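Local atomic coordinates of periplasmic protein (Legionella pneumophila subsp. pneumophila, PDB entry 4FGP), a protein that binds calcium and probably acts as a transglutaminase-like cysteine protease in the bacterial periplasm. Residues L107-A112 with M122-Y127. Sequence-based numbering, arbitrary orientation.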
ATOM      1  N   LEU A 107       3.603  -8.080   5.605  1.00 15.78           N
ATOM      2  CA  LEU A 107       2.968  -6.822   5.193  1.00 12.94           C
ATOM      3  C   LEU A 107       1.469  -6.843   5.451  1.00 18.03           C
ATOM      4  O   LEU A 107       0.761  -7.756   5.015  1.00 20.11           O
ATOM      5  CB  LEU A 107       3.213  -6.559   3.707  1.00 12.88           C
ATOM      6  CG  LEU A 107       4.688  -6.390   3.311  1.00 16.08           C
ATOM      7  CD1 LEU A 107       4.877  -6.495   1.806  1.00 18.04           C
ATOM      8  CD2 LEU A 107       5.221  -5.063   3.820  1.00 17.84           C
ATOM      9  N   ARG A 108       0.984  -5.825   6.152  1.00 20.31           N
ATOM     10  CA  ARG A 108      -0.444  -5.690   6.392  1.00 13.75           C
ATOM     11  C   ARG A 108      -0.847  -4.252   6.172  1.00 14.31           C
ATOM     12  O   ARG A 108      -0.320  -3.341   6.820  1.00 16.15           O
ATOM     13  CB  ARG A 108      -0.787  -6.121   7.810  1.00 15.97           C
ATOM     14  CG  ARG A 108      -0.626  -7.613   8.023  1.00 14.86           C
ATOM     15  CD  ARG A 108      -1.010  -8.045   9.415  1.00 20.86           C
ATOM     16  NE  ARG A 108      -0.719  -9.462   9.617  1.00 21.36           N
ATOM     17  CZ  ARG A 108      -1.000 -10.128  10.736  1.00 28.07           C
ATOM     18  NH1 ARG A 108      -1.574  -9.506  11.753  1.00 28.18           N
ATOM     19  NH2 ARG A 108      -0.698 -11.416  10.835  1.00 31.09           N
ATOM     20  N   ILE A 109      -1.771  -4.050   5.246  1.00 13.62           N
ATOM     21  CA  ILE A 109      -2.348  -2.723   5.043  1.00 13.43           C
ATOM     22  C   ILE A 109      -3.197  -2.433   6.276  1.00 20.26           C
ATOM     23  O   ILE A 109      -4.001  -3.271   6.688  1.00 18.10           O
ATOM     24  CB  ILE A 109      -3.190  -2.697   3.773  1.00 14.14           C
ATOM     25  CG1 ILE A 109      -2.293  -2.980   2.557  1.00 18.88           C
ATOM     26  CG2 ILE A 109      -3.850  -1.340   3.598  1.00 17.44           C
ATOM     27  CD1 ILE A 109      -3.069  -3.412   1.320  1.00 20.66           C
ATOM     28  N   THR A 110      -3.000  -1.267   6.883  1.00 14.46           N
ATOM     29  CA  THR A 110      -3.602  -0.981   8.190  1.00 13.28           C
ATOM     30  C   THR A 110      -4.540   0.209   8.159  1.00 15.90           C
ATOM     31  O   THR A 110      -4.147   1.305   7.782  1.00 15.98           O
ATOM     32  CB  THR A 110      -2.513  -0.736   9.261  1.00 17.74           C
ATOM     33  OG1 THR A 110      -1.701  -1.913   9.382  1.00 16.43           O
ATOM     34  CG2 THR A 110      -3.148  -0.454  10.621  1.00 17.09           C
ATOM     35  N   TYR A 111      -5.788  -0.023   8.568  1.00 13.29           N
ATOM     36  CA  TYR A 111      -6.781   1.033   8.755  1.00 18.04           C
ATOM     37  C   TYR A 111      -6.659   1.525  10.191  1.00 19.56           C
ATOM     38  O   TYR A 111      -6.861   0.759  11.135  1.00 17.23           O
ATOM     39  CB  TYR A 111      -8.163   0.439   8.540  1.00 15.61           C
ATOM     40  CG  TYR A 111      -9.342   1.406   8.602  1.00 12.58           C
ATOM     41  CD1 TYR A 111      -9.907   1.908   7.441  1.00 18.33           C
ATOM     42  CD2 TYR A 111      -9.914   1.757   9.814  1.00 16.78           C
ATOM     43  CE1 TYR A 111     -11.004   2.759   7.491  1.00 21.55           C
ATOM     44  CE2 TYR A 111     -11.009   2.604   9.869  1.00 16.31           C
ATOM     45  CZ  TYR A 111     -11.541   3.099   8.708  1.00 18.55           C
ATOM     46  OH  TYR A 111     -12.629   3.939   8.760  1.00 21.98           O
ATOM     47  N   ALA A 112      -6.331   2.800  10.356  1.00 17.04           N
ATOM     48  CA  ALA A 112      -6.112   3.363  11.684  1.00 17.02           C
ATOM     49  C   ALA A 112      -6.952   4.613  11.886  1.00 21.91           C
ATOM     50  O   ALA A 112      -7.356   5.259  10.925  1.00 19.38           O
ATOM     51  CB  ALA A 112      -4.648   3.680  11.889  1.00 14.54           C
ATOM     52  N   MET A 122      -5.197   5.389   6.510  1.00 17.66           N
ATOM     53  CA  MET A 122      -4.620   4.092   6.187  1.00 18.09           C
ATOM     54  C   MET A 122      -3.123   4.209   5.912  1.00 18.66           C
ATOM     55  O   MET A 122      -2.668   5.190   5.335  1.00 16.54           O
ATOM     56  CB  MET A 122      -5.330   3.521   4.967  1.00 14.03           C
ATOM     57  CG  MET A 122      -4.791   2.202   4.504  1.00 24.43           C
ATOM     58  SD  MET A 122      -6.088   1.281   3.691  1.00 36.75           S
ATOM     59  CE  MET A 122      -7.062   0.874   5.108  1.00 26.08           C
ATOM     60  N   VAL A 123      -2.367   3.202   6.346  1.00 15.76           N
ATOM     61  CA  VAL A 123      -0.926   3.140   6.128  1.00 14.76           C
ATOM     62  C   VAL A 123      -0.584   1.704   5.768  1.00 18.46           C
ATOM     63  O   VAL A 123      -1.457   0.833   5.812  1.00 16.86           O
ATOM     64  CB  VAL A 123      -0.157   3.516   7.413  1.00 16.50           C
ATOM     65  CG1 VAL A 123      -0.434   4.974   7.774  1.00 19.14           C
ATOM     66  CG2 VAL A 123      -0.567   2.600   8.567  1.00 19.02           C
ATOM     67  N   LEU A 124       0.674   1.449   5.412  1.00 15.75           N
ATOM     68  CA  LEU A 124       1.153   0.074   5.272  1.00 18.66           C
ATOM     69  C   LEU A 124       2.061  -0.266   6.446  1.00 16.75           C
ATOM     70  O   LEU A 124       2.999   0.470   6.741  1.00 15.34           O
ATOM     71  CB  LEU A 124       1.927  -0.084   3.961  1.00 16.81           C
ATOM     72  CG  LEU A 124       2.548  -1.462   3.720  1.00 16.73           C
ATOM     73  CD1 LEU A 124       1.462  -2.548   3.808  1.00 18.38           C
ATOM     74  CD2 LEU A 124       3.282  -1.489   2.380  1.00 17.05           C
ATOM     75  N   SER A 125       1.790  -1.386   7.117  1.00 14.49           N
ATOM     76  CA  SER A 125       2.612  -1.819   8.244  1.00 14.52           C
ATOM     77  C   SER A 125       3.522  -2.978   7.844  1.00 15.54           C
ATOM     78  O   SER A 125       3.070  -3.946   7.249  1.00 18.73           O
ATOM     79  CB  SER A 125       1.721  -2.265   9.416  1.00 14.14           C
ATOM     80  OG  SER A 125       0.973  -1.178   9.926  1.00 19.02           O
ATOM     81  N   PHE A 126       4.804  -2.861   8.155  1.00 13.92           N
ATOM     82  CA  PHE A 126       5.747  -3.948   7.906  1.00 18.44           C
ATOM     83  C   PHE A 126       6.156  -4.592   9.228  1.00 15.09           C
ATOM     84  O   PHE A 126       6.599  -3.892  10.145  1.00 16.14           O
ATOM     85  CB  PHE A 126       6.986  -3.430   7.161  1.00 12.14           C
ATOM     86  CG  PHE A 126       8.134  -4.400   7.175  1.00 12.86           C
ATOM     87  CD1 PHE A 126       8.162  -5.461   6.287  1.00 12.54           C
ATOM     88  CD2 PHE A 126       9.176  -4.266   8.095  1.00 16.80           C
ATOM     89  CE1 PHE A 126       9.213  -6.373   6.299  1.00 16.59           C
ATOM     90  CE2 PHE A 126      10.231  -5.182   8.119  1.00 17.48           C
ATOM     91  CZ  PHE A 126      10.250  -6.233   7.219  1.00 14.67           C
ATOM     92  N   TYR A 127       6.025  -5.919   9.331  1.00 13.70           N
ATOM     93  CA  TYR A 127       6.336  -6.625  10.569  1.00 14.72           C
ATOM     94  C   TYR A 127       7.612  -7.444  10.407  1.00 14.10           C
ATOM     95  O   TYR A 127       7.620  -8.412   9.652  1.00 18.39           O
ATOM     96  CB  TYR A 127       5.199  -7.575  10.924  1.00 12.82           C
ATOM     97  CG  TYR A 127       3.939  -6.881  11.376  1.00 17.30           C
ATOM     98  CD1 TYR A 127       3.041  -6.347  10.456  1.00 18.85           C
ATOM     99  CD2 TYR A 127       3.648  -6.757  12.726  1.00 24.15           C
ATOM    100  CE1 TYR A 127       1.875  -5.713  10.882  1.00 18.96           C
ATOM    101  CE2 TYR A 127       2.500  -6.122  13.154  1.00 20.17           C
ATOM    102  CZ  TYR A 127       1.621  -5.601  12.228  1.00 19.96           C
ATOM    103  OH  TYR A 127       0.473  -4.976  12.663  1.00 21.43           O
TER
HETATM  104  O   HOH W   1      -1.987  -6.721  12.512  1.00 36.15           O
HETATM  105  O   HOH W   2      -1.277  -3.175  12.041  1.00 28.21           O
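Arg108 with Ser125, and two residues further along Thr110 with Val123, form the hydrogen-bonded pairs of an antiparallel beta hairpin, strands 107-114 and 119-126, at the middle of the sheet. Strand 153-159 lies beyond the first and strand 135-137 beyond the second. In the Arg108 pair the amide of Arg108 reaches Ser125 O at 3.0 Å and that of Ser125 returns to Arg108 O; Thr110 N gives the shorter bond, 2.8 Å to Val123 O, and Val123 N answers to Thr110 O.

One face is apolar and looks to helix 86-100. Met122 leaves its backbone with CG anti to N (chi1 178°), which carries SD to Ile109 CG2, 3.4 Å away; the bend at chi3 (-72°) then turns CE onto Tyr111 CB and near the plane of that ring at its edge. Leu124 swings CD1 back over the first strand, 3.6 Å from Arg108 O and close to Ile109 CG1. Further along, Leu107 CD2 lies 3.9 Å from Phe126 CD1, in the plane of the ring at its edge. Met122 also touches Glu87, a calcium ligand, so this face reaches the edge of the metal site.

The other face is more polar, with Arg108, Thr110 and Ser125 beside Val123, whose CG2 packs on Thr110 CB. Thr110 OG1 and Ser125 OG share a hydrogen bond of 2.8 Å across the strands. One water joins Thr110 OG1 to Tyr127 OH, while a second, 2.9 Å from Arg108 NH1 and in the guanidinium plane, links it to the same phenol. The Arg108 chain crosses the Tyr127 side chain at about a right angle, Arg108 CD 4.0 Å from Tyr127 CE1; the cation-pi attraction is long and weak at best.

The chemistry is thus two-sided: apolar packing seats the hairpin against the helix, while the two buried hydroxyls pair with each other and one water from Thr110 and one from Arg108 converge on Tyr127 OH, just past the strand end.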